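Local coordinates for protein Ufm1-specific protease (PDB 5EJJ) that recognises and cleaves the peptide bond at the C-terminal glycine of the ubiquitin-like modifier ufm-1, acting as a thiol protease that releases it from target proteins, at residues A[353-358]-A[380-385]; A[396-401]-A[419-424]; A[405-410]-A[488-493]; A[461-466]-A[556-561]. One frame throughout, in Å; residues are numbered along the deposited sequence.

From the N terminus, contact 1 comes first, closing a short loop that carries strand 371-374. It is complete before contact 2 opens at the start of helix 396-409. Contact 2 brings residues 419-424 back against that helix start. Contact 3 opens farther along the same helix, inside the loop of contact 2, and closes on the loop leading into strand 491-494, so the two cross. Contact 4 opens within the loop of contact 3 and crosses it in turn, pairing strand 462-467 with strand 552-557. Contacts 2 and 4 follow in series. S406 OG to N380 N ties helix 396-409 to the 380-385 loop, T489 OG1 to P557 O links 488-493 to strand 552-557, and contact 3 brings helix to sheet.

Contact 1: A[353-358]-A[380-385]; sequences KKLIRE and NYHHYM
L355 lies over one face of the H382 imidazole, its CG displaced toward the rim, and L355 CD2 comes within 3.6 Å of H382 CE1. The Y381 ring takes CD2 of H383 over the centre of one face, while Y381 CE2 meets the H383 ring at its edge, in plane. Y381 has CG anti to the backbone N (chi1 -177°), which leads the phenol away from 353-358 to where its OH hydrogen-bonds O of D520, a probable active-site residue. Y381 meets 353-358 through its CB, 4.5 Å from I356 CB; I532 of helix 530-533 packs on both residues. The backbones are bridged once, R357 opposite N380. Y381 N donates to I356 O over 3.1 Å, and N380 CA makes a CH...O contact of 3.2 Å with the same I356 O. L355 CB rests 3.9 Å from N380 CG. Cutting N380 back to an alanine is likely to leave L355 CB without the packing of N380 CG and to open a gap there. Past H383 the chain reaches Y384, which packs on C396 and is probably the oxyanion-hole tyrosine known from related UfSP enzymes. The contact thus has one polar point, I356 O, which takes the single backbone bond between the segments and is flanked by the apolar packing of L355 and I356.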
loop_
_atom_site.group_PDB
_atom_site.type_symbol
_atom_site.label_atom_id
_atom_site.label_comp_id
_atom_site.label_asym_id
_atom_site.label_seq_id
_atom_site.Cartn_x
_atom_site.Cartn_y
_atom_site.Cartn_z
ATOM N N LYS A 353 9.137 2.129 13.921
ATOM C CA LYS A 353 7.704 2.360 14.124
ATOM C C LYS A 353 7.390 3.795 14.528
ATOM O O LYS A 353 6.283 4.283 14.281
ATOM C CB LYS A 353 7.123 1.369 15.147
ATOM C CG LYS A 353 7.910 1.275 16.466
ATOM C CD LYS A 353 8.214 -0.178 16.872
ATOM C CE LYS A 353 6.960 -0.931 17.313
ATOM N NZ LYS A 353 7.190 -2.403 17.382
ATOM N N LYS A 354 8.369 4.466 15.130
ATOM C CA LYS A 354 8.166 5.820 15.653
ATOM C C LYS A 354 8.080 6.858 14.533
ATOM O O LYS A 354 7.353 7.848 14.649
ATOM C CB LYS A 354 9.276 6.200 16.645
ATOM C CG LYS A 354 9.429 5.252 17.833
ATOM C CD LYS A 354 8.295 5.398 18.839
ATOM C CE LYS A 354 8.458 4.389 19.961
ATOM N NZ LYS A 354 9.896 4.265 20.339
ATOM N N LEU A 355 8.828 6.616 13.457
ATOM C CA LEU A 355 8.860 7.499 12.296
ATOM C C LEU A 355 7.476 7.688 11.670
ATOM O O LEU A 355 6.667 6.758 11.636
ATOM C CB LEU A 355 9.824 6.938 11.238
ATOM C CG LEU A 355 11.332 7.235 11.245
ATOM C CD1 LEU A 355 11.814 7.706 12.607
ATOM C CD2 LEU A 355 12.129 6.004 10.783
ATOM N N ILE A 356 7.228 8.898 11.170
ATOM C CA ILE A 356 6.008 9.235 10.433
ATOM C C ILE A 356 6.099 8.806 8.960
ATOM O O ILE A 356 7.142 8.982 8.322
ATOM C CB ILE A 356 5.756 10.752 10.502
ATOM C CG1 ILE A 356 5.563 11.172 11.957
ATOM C CG2 ILE A 356 4.581 11.177 9.621
ATOM C CD1 ILE A 356 5.274 12.629 12.119
ATOM N N ARG A 357 5.013 8.233 8.428
ATOM C CA ARG A 357 4.959 7.817 7.022
ATOM C C ARG A 357 4.119 8.818 6.240
ATOM O O ARG A 357 2.973 9.080 6.597
ATOM C CB ARG A 357 4.394 6.395 6.894
ATOM C CG ARG A 357 4.379 5.793 5.485
ATOM C CD ARG A 357 3.525 4.517 5.471
ATOM N NE ARG A 357 3.547 3.733 4.226
ATOM C CZ ARG A 357 4.031 2.487 4.124
ATOM N NH1 ARG A 357 4.560 1.870 5.187
ATOM N NH2 ARG A 357 3.986 1.846 2.955
ATOM N N GLU A 358 4.714 9.394 5.196
ATOM C CA GLU A 358 4.057 10.369 4.316
ATOM C C GLU A 358 3.363 11.531 5.038
ATOM O O GLU A 358 2.137 11.555 5.141
ATOM C CB GLU A 358 3.083 9.665 3.371
ATOM C CG GLU A 358 3.778 8.733 2.375
ATOM C CD GLU A 358 2.847 8.191 1.292
ATOM O OE1 GLU A 358 2.085 7.241 1.605
ATOM O OE2 GLU A 358 2.884 8.715 0.139
ATOM N N ASN A 380 9.531 7.866 4.795
ATOM C CA ASN A 380 9.427 8.375 6.174
ATOM C C ASN A 380 10.061 9.754 6.346
ATOM O O ASN A 380 10.840 10.202 5.509
ATOM C CB ASN A 380 10.044 7.419 7.199
ATOM C CG ASN A 380 9.187 6.197 7.458
ATOM O OD1 ASN A 380 7.964 6.302 7.623
ATOM N ND2 ASN A 380 9.824 5.020 7.490
ATOM N N TYR A 381 9.734 10.413 7.452
ATOM C CA TYR A 381 10.260 11.737 7.754
ATOM C C TYR A 381 11.357 11.633 8.803
ATOM O O TYR A 381 11.068 11.441 9.980
ATOM C CB TYR A 381 9.136 12.622 8.285
ATOM C CG TYR A 381 9.527 14.054 8.577
ATOM C CD1 TYR A 381 10.688 14.605 8.046
ATOM C CD2 TYR A 381 8.732 14.855 9.387
ATOM C CE1 TYR A 381 11.049 15.906 8.318
ATOM C CE2 TYR A 381 9.079 16.156 9.659
ATOM C CZ TYR A 381 10.239 16.680 9.124
ATOM O OH TYR A 381 10.590 17.984 9.397
ATOM N N HIS A 382 12.612 11.759 8.376
ATOM C CA HIS A 382 13.732 11.832 9.310
ATOM C C HIS A 382 14.169 13.282 9.501
ATOM O O HIS A 382 14.004 14.117 8.608
ATOM C CB HIS A 382 14.914 11.008 8.814
ATOM C CG HIS A 382 14.569 9.591 8.486
ATOM N ND1 HIS A 382 15.100 8.518 9.173
ATOM C CD2 HIS A 382 13.760 9.068 7.535
ATOM C CE1 HIS A 382 14.635 7.395 8.657
ATOM N NE2 HIS A 382 13.816 7.700 7.664
ATOM N N HIS A 383 14.744 13.563 10.667
ATOM C CA HIS A 383 15.087 14.924 11.078
ATOM C C HIS A 383 16.110 14.942 12.223
ATOM O O HIS A 383 16.693 13.915 12.575
ATOM C CB HIS A 383 13.823 15.662 11.506
ATOM C CG HIS A 383 12.847 14.786 12.232
ATOM N ND1 HIS A 383 13.210 14.017 13.312
ATOM C CD2 HIS A 383 11.535 14.538 12.010
ATOM C CE1 HIS A 383 12.161 13.327 13.733
ATOM N NE2 HIS A 383 11.131 13.637 12.968
ATOM N N TYR A 384 16.315 16.118 12.809
ATOM C CA TYR A 384 17.216 16.271 13.953
ATOM C C TYR A 384 16.694 15.517 15.190
ATOM O O TYR A 384 15.529 15.130 15.234
ATOM C CB TYR A 384 17.398 17.765 14.282
ATOM C CG TYR A 384 18.285 18.530 13.321
ATOM C CD1 TYR A 384 19.048 17.867 12.371
ATOM C CD2 TYR A 384 18.373 19.916 13.378
ATOM C CE1 TYR A 384 19.874 18.558 11.495
ATOM C CE2 TYR A 384 19.197 20.620 12.505
ATOM C CZ TYR A 384 19.947 19.930 11.564
ATOM O OH TYR A 384 20.774 20.604 10.688
ATOM N N MET A 385 17.564 15.302 16.178
ATOM C CA MET A 385 17.176 14.749 17.489
ATOM C C MET A 385 16.379 13.436 17.426
ATOM O O MET A 385 15.431 13.241 18.191
ATOM C CB MET A 385 16.389 15.788 18.307
ATOM C CG MET A 385 16.873 17.238 18.167
ATOM S SD MET A 385 18.662 17.494 18.325
ATOM C CE MET A 385 18.726 19.283 18.277
#

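Contact 2: A[396-401]-A[419-424]; sequences CAYRSF and PSHREI
P419 meets F401 with its ring tip: P419 CG sits at the edge of the phenyl, 4.2 Å from F401 CE2, while the P419 carbonyl oxygen accepts from Q402. S420 is the N-cap of the next helix, its OG taking a weak bond from E423 N. H421 then inserts between two side chains of the facing helix. Its CD2 lies over one face of the Y398 ring, 3.6 Å from Y398 CG, the two planes inclined at 54°. Its CE1 stands over the centre of the R399 guanidinium, 3.5 Å from R399 CZ, with planes 77° apart, and R399 NH2 lies at the imidazole edge. The bend at chi2 of R399 (-39°) turns the guanidinium back toward H421, where NE forms a salt bridge with D391 and NH1 bonds Q402. Helix 396-409 is the central helix of the papain-like fold of clan CA, with C396, the probable nucleophile, at its start. One turn beyond H421, I424 points at this helix and runs alongside Y398 and F401 in the opposite sense. I424 CD1 lies 3.3 Å from Y398 CD2 and 3.5 Å from F401 CD2, and V453 of helix 447-457 touches both I424 and F401.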
loop_
_atom_site.group_PDB
_atom_site.type_symbol
_atom_site.label_atom_id
_atom_site.label_comp_id
_atom_site.label_asym_id
_atom_site.label_seq_id
_atom_site.Cartn_x
_atom_site.Cartn_y
_atom_site.Cartn_z
ATOM N N CYS A 396 21.784 17.994 8.884
ATOM C CA CYS A 396 20.694 18.329 7.948
ATOM C C CYS A 396 20.636 17.475 6.669
ATOM O O CYS A 396 19.571 17.012 6.264
ATOM C CB CYS A 396 20.651 19.843 7.619
ATOM S SG CYS A 396 22.135 20.652 6.882
ATOM N N ALA A 397 21.785 17.236 6.058
ATOM C CA ALA A 397 21.817 16.478 4.822
ATOM C C ALA A 397 21.771 14.985 5.083
ATOM O O ALA A 397 21.334 14.225 4.229
ATOM C CB ALA A 397 23.043 16.837 4.007
ATOM N N TYR A 398 22.237 14.561 6.251
ATOM C CA TYR A 398 22.162 13.150 6.624
ATOM C C TYR A 398 20.702 12.721 6.667
ATOM O O TYR A 398 20.320 11.665 6.161
ATOM C CB TYR A 398 22.757 12.929 8.013
ATOM C CG TYR A 398 24.257 12.920 8.077
ATOM C CD1 TYR A 398 24.948 13.996 8.604
ATOM C CD2 TYR A 398 24.983 11.820 7.635
ATOM C CE1 TYR A 398 26.321 13.987 8.675
ATOM C CE2 TYR A 398 26.351 11.794 7.701
ATOM C CZ TYR A 398 27.018 12.886 8.223
ATOM O OH TYR A 398 28.388 12.883 8.299
ATOM N N ARG A 399 19.901 13.566 7.300
ATOM C CA ARG A 399 18.485 13.325 7.463
ATOM C C ARG A 399 17.792 13.184 6.110
ATOM O O ARG A 399 16.992 12.262 5.917
ATOM C CB ARG A 399 17.858 14.446 8.300
ATOM C CG ARG A 399 18.472 14.563 9.691
ATOM C CD ARG A 399 18.762 13.175 10.243
ATOM N NE ARG A 399 18.931 13.146 11.692
ATOM C CZ ARG A 399 18.792 12.046 12.430
ATOM N NH1 ARG A 399 18.464 10.895 11.856
ATOM N NH2 ARG A 399 18.959 12.102 13.745
ATOM N N SER A 400 18.105 14.083 5.176
ATOM C CA SER A 400 17.539 14.002 3.833
ATOM C C SER A 400 17.998 12.739 3.145
ATOM O O SER A 400 17.277 12.166 2.329
ATOM C CB SER A 400 17.933 15.203 2.986
ATOM O OG SER A 400 17.112 16.296 3.311
ATOM N N PHE A 401 19.208 12.315 3.471
ATOM C CA PHE A 401 19.728 11.078 2.928
ATOM C C PHE A 401 18.884 9.932 3.454
ATOM O O PHE A 401 18.530 9.012 2.715
ATOM C CB PHE A 401 21.177 10.876 3.346
ATOM C CG PHE A 401 21.695 9.528 3.028
ATOM C CD1 PHE A 401 22.126 9.227 1.744
ATOM C CD2 PHE A 401 21.736 8.554 3.995
ATOM C CE1 PHE A 401 22.610 7.978 1.428
ATOM C CE2 PHE A 401 22.211 7.294 3.689
ATOM C CZ PHE A 401 22.650 7.005 2.395
ATOM N N PRO A 419 20.635 3.829 7.250
ATOM C CA PRO A 419 21.895 3.967 7.994
ATOM C C PRO A 419 21.932 5.125 8.999
ATOM O O PRO A 419 21.198 6.110 8.888
ATOM C CB PRO A 419 22.938 4.164 6.885
ATOM C CG PRO A 419 22.293 3.566 5.637
ATOM C CD PRO A 419 20.845 3.909 5.789
ATOM N N SER A 420 22.790 4.961 10.000
ATOM C CA SER A 420 23.062 5.980 11.008
ATOM C C SER A 420 24.133 6.905 10.454
ATOM O O SER A 420 24.827 6.543 9.496
ATOM C CB SER A 420 23.602 5.319 12.277
ATOM O OG SER A 420 24.716 4.492 11.966
ATOM N N HIS A 421 24.278 8.083 11.059
ATOM C CA HIS A 421 25.326 9.008 10.652
ATOM C C HIS A 421 26.642 8.260 10.562
ATOM O O HIS A 421 27.265 8.243 9.499
ATOM C CB HIS A 421 25.480 10.159 11.639
ATOM C CG HIS A 421 24.210 10.884 11.934
ATOM N ND1 HIS A 421 23.197 10.328 12.682
ATOM C CD2 HIS A 421 23.797 12.131 11.606
ATOM C CE1 HIS A 421 22.209 11.196 12.794
ATOM N NE2 HIS A 421 22.549 12.301 12.153
ATOM N N ARG A 422 27.039 7.615 11.662
ATOM C CA ARG A 422 28.350 6.971 11.739
ATOM C C ARG A 422 28.551 6.007 10.587
ATOM O O ARG A 422 29.661 5.862 10.055
ATOM C CB ARG A 422 28.544 6.242 13.073
ATOM C CG ARG A 422 29.850 5.434 13.161
ATOM C CD ARG A 422 30.343 5.322 14.599
ATOM N NE ARG A 422 31.763 4.976 14.679
ATOM C CZ ARG A 422 32.764 5.847 14.544
ATOM N NH1 ARG A 422 32.512 7.132 14.305
ATOM N NH2 ARG A 422 34.022 5.432 14.641
ATOM N N GLU A 423 27.455 5.377 10.186
ATOM C CA GLU A 423 27.507 4.360 9.153
ATOM C C GLU A 423 27.623 4.977 7.764
ATOM O O GLU A 423 28.193 4.373 6.847
ATOM C CB GLU A 423 26.268 3.482 9.249
ATOM C CG GLU A 423 26.385 2.196 8.472
ATOM C CD GLU A 423 25.462 1.144 9.011
ATOM O OE1 GLU A 423 24.653 1.480 9.913
ATOM O OE2 GLU A 423 25.561 -0.009 8.538
ATOM N N ILE A 424 27.061 6.177 7.619
ATOM C CA ILE A 424 27.163 6.942 6.377
ATOM C C ILE A 424 28.590 7.446 6.258
ATOM O O ILE A 424 29.247 7.242 5.230
ATOM C CB ILE A 424 26.184 8.158 6.346
ATOM C CG1 ILE A 424 24.738 7.701 6.555
ATOM C CG2 ILE A 424 26.297 8.919 5.030
ATOM C CD1 ILE A 424 23.773 8.833 6.787
#

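Contact 3: A[405-410]-A[488-493]; sequences WSWFIL and GTPVMI
W407 extends toward T489 and P490 because its CG is anti to the backbone N (chi1 -179°), which swings the indole out from helix 396-409. T489 answers with chi1 48°: OG1 falls between the backbone N and the carbonyl carbon and bonds P557 O, and CG2 is directed at the indole. That methyl makes a CH-pi contact, T489 CG2 lying 3.6 Å from the centroid of the six-membered ring of W407 and only 10° off its normal. P490 shares the same face, its CD 3.9 Å from the centroid of the five-membered ring of W407; P490 CD is also 3.6 Å from W407 CD1. G488, in a turn with positive phi, brings its O to 3.5 Å from W407 NE1, obliquely to the ring. Within the helix, W407 CE3 stands over the centre of one F408 face while F408 CG lies in the plane of the indole, and F408 CZ reaches T489 CG2 at 4.1 Å. With a leucine in place of W407, the T489 methyl and the P490 ring would probably lose their aromatic platform, opening a gap between the helix and residues 489-490. The proline also touches T501 and L503 of strand 499-507, which places it between the W407 indole and that strand. In this papain-like fold, the end of the central helix is therefore held to the loop leading into strand 491-494 by aliphatic groups over one indole face, a contact of dispersion and CH-pi character, while the polar end of T489 is satisfied by the neighbouring strand.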
loop_
_atom_site.group_PDB
_atom_site.type_symbol
_atom_site.label_atom_id
_atom_site.label_comp_id
_atom_site.label_asym_id
_atom_site.label_seq_id
_atom_site.Cartn_x
_atom_site.Cartn_y
_atom_site.Cartn_z
ATOM N N TRP A 405 16.439 7.291 1.741
ATOM C CA TRP A 405 16.686 5.870 1.943
ATOM C C TRP A 405 15.375 5.184 2.248
ATOM O O TRP A 405 15.024 4.184 1.614
ATOM C CB TRP A 405 17.687 5.612 3.074
ATOM C CG TRP A 405 18.131 4.170 3.151
ATOM C CD1 TRP A 405 17.405 3.120 3.617
ATOM C CD2 TRP A 405 19.397 3.630 2.743
ATOM N NE1 TRP A 405 18.133 1.961 3.528
ATOM C CE2 TRP A 405 19.361 2.247 2.993
ATOM C CE3 TRP A 405 20.560 4.184 2.201
ATOM C CZ2 TRP A 405 20.437 1.406 2.720
ATOM C CZ3 TRP A 405 21.632 3.345 1.934
ATOM C CH2 TRP A 405 21.563 1.973 2.198
ATOM N N SER A 406 14.648 5.739 3.211
ATOM C CA SER A 406 13.391 5.154 3.636
ATOM C C SER A 406 12.455 4.954 2.446
ATOM O O SER A 406 11.718 3.967 2.385
ATOM C CB SER A 406 12.735 6.016 4.708
ATOM O OG SER A 406 12.041 7.106 4.135
ATOM N N TRP A 407 12.499 5.867 1.484
ATOM C CA TRP A 407 11.667 5.707 0.297
ATOM C C TRP A 407 12.034 4.428 -0.426
ATOM O O TRP A 407 11.167 3.753 -0.960
ATOM C CB TRP A 407 11.786 6.900 -0.644
ATOM C CG TRP A 407 10.937 6.834 -1.873
ATOM C CD1 TRP A 407 9.798 7.527 -2.102
ATOM C CD2 TRP A 407 11.178 6.058 -3.059
ATOM N NE1 TRP A 407 9.298 7.228 -3.350
ATOM C CE2 TRP A 407 10.129 6.325 -3.954
ATOM C CE3 TRP A 407 12.173 5.159 -3.450
ATOM C CZ2 TRP A 407 10.048 5.731 -5.207
ATOM C CZ3 TRP A 407 12.079 4.564 -4.707
ATOM C CH2 TRP A 407 11.032 4.857 -5.565
ATOM N N PHE A 408 13.314 4.078 -0.438
ATOM C CA PHE A 408 13.738 2.867 -1.143
ATOM C C PHE A 408 13.331 1.537 -0.464
ATOM O O PHE A 408 13.174 0.508 -1.146
ATOM C CB PHE A 408 15.235 2.917 -1.494
ATOM C CG PHE A 408 15.531 3.690 -2.754
ATOM C CD1 PHE A 408 15.851 5.041 -2.698
ATOM C CD2 PHE A 408 15.465 3.067 -4.000
ATOM C CE1 PHE A 408 16.104 5.753 -3.861
ATOM C CE2 PHE A 408 15.714 3.774 -5.174
ATOM C CZ PHE A 408 16.028 5.118 -5.104
ATOM N N ILE A 409 13.146 1.538 0.854
ATOM C CA ILE A 409 12.607 0.331 1.454
ATOM C C ILE A 409 11.088 0.304 1.323
ATOM O O ILE A 409 10.517 -0.655 0.784
ATOM C CB ILE A 409 13.108 0.055 2.889
ATOM C CG1 ILE A 409 12.965 1.273 3.785
ATOM C CG2 ILE A 409 14.589 -0.332 2.867
ATOM C CD1 ILE A 409 14.053 1.313 4.882
ATOM N N LEU A 410 10.434 1.391 1.721
ATOM C CA LEU A 410 8.974 1.477 1.631
ATOM C C LEU A 410 8.425 1.287 0.214
ATOM O O LEU A 410 7.206 1.276 0.018
ATOM C CB LEU A 410 8.473 2.794 2.216
ATOM C CG LEU A 410 8.135 2.690 3.704
ATOM C CD1 LEU A 410 9.212 1.937 4.436
ATOM C CD2 LEU A 410 7.937 4.045 4.348
ATOM N N GLY A 488 10.094 9.578 -9.622
ATOM C CA GLY A 488 9.223 9.801 -8.480
ATOM C C GLY A 488 9.813 9.665 -7.086
ATOM O O GLY A 488 9.084 9.414 -6.135
ATOM N N THR A 489 11.125 9.839 -6.961
ATOM C CA THR A 489 11.818 9.783 -5.668
ATOM C C THR A 489 11.947 11.149 -5.007
ATOM O O THR A 489 11.926 12.176 -5.691
ATOM C CB THR A 489 13.213 9.249 -5.858
ATOM O OG1 THR A 489 13.821 9.943 -6.962
ATOM C CG2 THR A 489 13.150 7.771 -6.173
ATOM N N PRO A 490 12.087 11.174 -3.673
ATOM C CA PRO A 490 12.242 12.497 -3.066
ATOM C C PRO A 490 13.570 13.086 -3.531
ATOM O O PRO A 490 14.518 12.348 -3.836
ATOM C CB PRO A 490 12.273 12.210 -1.558
ATOM C CG PRO A 490 11.873 10.767 -1.405
ATOM C CD PRO A 490 12.247 10.094 -2.691
ATOM N N VAL A 491 13.625 14.409 -3.618
ATOM C CA VAL A 491 14.791 15.093 -4.157
ATOM C C VAL A 491 15.522 15.822 -3.045
ATOM O O VAL A 491 14.908 16.568 -2.268
ATOM C CB VAL A 491 14.375 16.085 -5.261
ATOM C CG1 VAL A 491 15.476 17.077 -5.553
ATOM C CG2 VAL A 491 13.991 15.321 -6.516
ATOM N N MET A 492 16.827 15.580 -2.946
ATOM C CA MET A 492 17.633 16.366 -2.034
ATOM C C MET A 492 18.170 17.597 -2.747
ATOM O O MET A 492 18.878 17.504 -3.767
ATOM C CB MET A 492 18.769 15.560 -1.420
ATOM C CG MET A 492 19.710 16.412 -0.553
ATOM S SD MET A 492 21.180 17.114 -1.384
ATOM C CE MET A 492 21.921 17.949 0.015
ATOM N N ILE A 493 17.792 18.752 -2.201
ATOM C CA ILE A 493 18.221 20.045 -2.710
ATOM C C ILE A 493 19.379 20.526 -1.838
ATOM O O ILE A 493 19.247 20.681 -0.611
ATOM C CB ILE A 493 17.030 21.064 -2.771
ATOM C CG1 ILE A 493 17.474 22.434 -3.277
ATOM C CG2 ILE A 493 16.362 21.220 -1.425
ATOM C CD1 ILE A 493 17.728 22.486 -4.726
#

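Contact 4: A[461-466]-A[556-561]; sequences ECRFIA and LPQPPS
R463 and L556 form an antiparallel hydrogen-bonded pair, R463 N to L556 O 3.1 Å and L556 N to R463 O 2.9 Å, with C462 and P557 as the adjacent non-hydrogen-bonded pair. This joins strand 462-467 to strand 552-557 in the antiparallel sheet of the papain-like protease domain, and a further backbone bond, Q558 N to E461 O at 3.1 Å, follows. The face bearing C462 and P557 is turned to the helices: S451 and L454 of helix 447-457 pack on C462, and I404 and F408 of helix 396-409 on P557. On the other face are R463 and L556, whose CB atoms are 4.2 Å apart. L556 also sends CD2 to 3.8 Å from I465 CD1, an apolar touch farther along the same strand pair. The aliphatic part of R463 lies over the Q558 amide, with R463 CD 3.4 Å from Q558 OE1 and the guanidinium and amide planes 34° apart. Q558 folds back toward the L556 carbonyl through a bend at chi2 (-75°), which brings NE2 to L556 O; that oxygen is then held from opposite faces of its carbonyl plane by R463 N and Q558 NE2, the latter at 2.7 Å.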
loop_
_atom_site.group_PDB
_atom_site.type_symbol
_atom_site.label_atom_id
_atom_site.label_comp_id
_atom_site.label_asym_id
_atom_site.label_seq_id
_atom_site.Cartn_x
_atom_site.Cartn_y
_atom_site.Cartn_z
ATOM N N GLU A 461 22.308 4.709 -8.796
ATOM C CA GLU A 461 22.718 5.791 -9.672
ATOM C C GLU A 461 21.848 7.052 -9.502
ATOM O O GLU A 461 20.631 6.958 -9.379
ATOM C CB GLU A 461 22.685 5.311 -11.123
ATOM C CG GLU A 461 23.257 6.312 -12.109
ATOM C CD GLU A 461 22.723 6.115 -13.511
ATOM O OE1 GLU A 461 22.463 4.945 -13.883
ATOM O OE2 GLU A 461 22.557 7.134 -14.228
ATOM N N CYS A 462 22.474 8.230 -9.495
ATOM C CA CYS A 462 21.726 9.489 -9.443
ATOM C C CYS A 462 21.848 10.316 -10.712
ATOM O O CYS A 462 22.724 10.087 -11.552
ATOM C CB CYS A 462 22.174 10.358 -8.276
ATOM S SG CYS A 462 21.955 9.604 -6.680
ATOM N N ARG A 463 20.937 11.278 -10.831
ATOM C CA ARG A 463 21.042 12.347 -11.812
ATOM C C ARG A 463 21.184 13.682 -11.077
ATOM O O ARG A 463 20.658 13.861 -9.969
ATOM C CB ARG A 463 19.860 12.338 -12.774
ATOM C CG ARG A 463 20.014 11.264 -13.838
ATOM C CD ARG A 463 18.831 11.213 -14.804
ATOM N NE ARG A 463 18.486 12.527 -15.345
ATOM C CZ ARG A 463 17.785 12.709 -16.460
ATOM N NH1 ARG A 463 17.368 11.657 -17.156
ATOM N NH2 ARG A 463 17.509 13.936 -16.884
ATOM N N PHE A 464 21.929 14.608 -11.676
ATOM C CA PHE A 464 22.254 15.850 -10.990
ATOM C C PHE A 464 21.646 17.057 -11.702
ATOM O O PHE A 464 21.558 17.093 -12.932
ATOM C CB PHE A 464 23.774 16.011 -10.862
ATOM C CG PHE A 464 24.468 14.828 -10.241
ATOM C CD1 PHE A 464 24.826 14.839 -8.901
ATOM C CD2 PHE A 464 24.775 13.709 -11.004
ATOM C CE1 PHE A 464 25.470 13.758 -8.334
ATOM C CE2 PHE A 464 25.409 12.616 -10.441
ATOM C CZ PHE A 464 25.761 12.641 -9.108
ATOM N N ILE A 465 21.216 18.034 -10.910
ATOM C CA ILE A 465 20.715 19.299 -11.432
ATOM C C ILE A 465 21.409 20.448 -10.698
ATOM O O ILE A 465 21.203 20.652 -9.497
ATOM C CB ILE A 465 19.183 19.407 -11.280
ATOM C CG1 ILE A 465 18.475 18.675 -12.417
ATOM C CG2 ILE A 465 18.729 20.847 -11.290
ATOM C CD1 ILE A 465 16.967 18.777 -12.311
ATOM N N ALA A 466 22.244 21.185 -11.426
ATOM C CA ALA A 466 23.040 22.262 -10.834
ATOM C C ALA A 466 22.618 23.675 -11.270
ATOM O O ALA A 466 22.168 23.910 -12.397
ATOM C CB ALA A 466 24.512 22.028 -11.090
ATOM N N LEU A 556 18.972 13.501 -7.589
ATOM C CA LEU A 556 17.741 12.940 -8.123
ATOM C C LEU A 556 17.863 11.430 -8.240
ATOM O O LEU A 556 18.256 10.922 -9.303
ATOM C CB LEU A 556 17.496 13.503 -9.519
ATOM C CG LEU A 556 16.607 14.738 -9.636
ATOM C CD1 LEU A 556 17.079 15.843 -8.741
ATOM C CD2 LEU A 556 16.553 15.208 -11.069
ATOM N N PRO A 557 17.521 10.701 -7.161
ATOM C CA PRO A 557 17.746 9.252 -7.106
ATOM C C PRO A 557 16.998 8.478 -8.182
ATOM O O PRO A 557 15.826 8.756 -8.454
ATOM C CB PRO A 557 17.250 8.887 -5.709
ATOM C CG PRO A 557 17.406 10.164 -4.909
ATOM C CD PRO A 557 17.021 11.227 -5.879
ATOM N N GLN A 558 17.683 7.534 -8.814
ATOM C CA GLN A 558 17.058 6.727 -9.859
ATOM C C GLN A 558 16.828 5.316 -9.337
ATOM O O GLN A 558 17.753 4.661 -8.850
ATOM C CB GLN A 558 17.931 6.658 -11.122
ATOM C CG GLN A 558 18.525 7.982 -11.593
ATOM C CD GLN A 558 17.506 8.892 -12.259
ATOM O OE1 GLN A 558 17.121 8.677 -13.412
ATOM N NE2 GLN A 558 17.073 9.919 -11.538
ATOM N N PRO A 559 15.590 4.831 -9.440
ATOM C CA PRO A 559 15.289 3.471 -8.992
ATOM C C PRO A 559 15.671 2.482 -10.083
ATOM O O PRO A 559 15.577 2.825 -11.274
ATOM C CB PRO A 559 13.763 3.490 -8.818
ATOM C CG PRO A 559 13.339 4.932 -9.039
ATOM C CD PRO A 559 14.386 5.524 -9.916
ATOM N N PRO A 560 16.095 1.270 -9.690
ATOM C CA PRO A 560 16.515 0.230 -10.643
ATOM C C PRO A 560 15.362 -0.197 -11.535
ATOM O O PRO A 560 14.273 0.358 -11.387
ATOM C CB PRO A 560 17.005 -0.914 -9.754
ATOM C CG PRO A 560 16.576 -0.558 -8.361
ATOM C CD PRO A 560 16.368 0.907 -8.291
ATOM N N SER A 561 15.581 -1.148 -12.442
ATOM C CA SER A 561 14.579 -1.421 -13.476
ATOM C C SER A 561 13.835 -2.755 -13.395
ATOM O O SER A 561 12.908 -2.984 -14.180
ATOM C CB SER A 561 15.170 -1.234 -14.871
ATOM O OG SER A 561 15.297 0.141 -15.173
#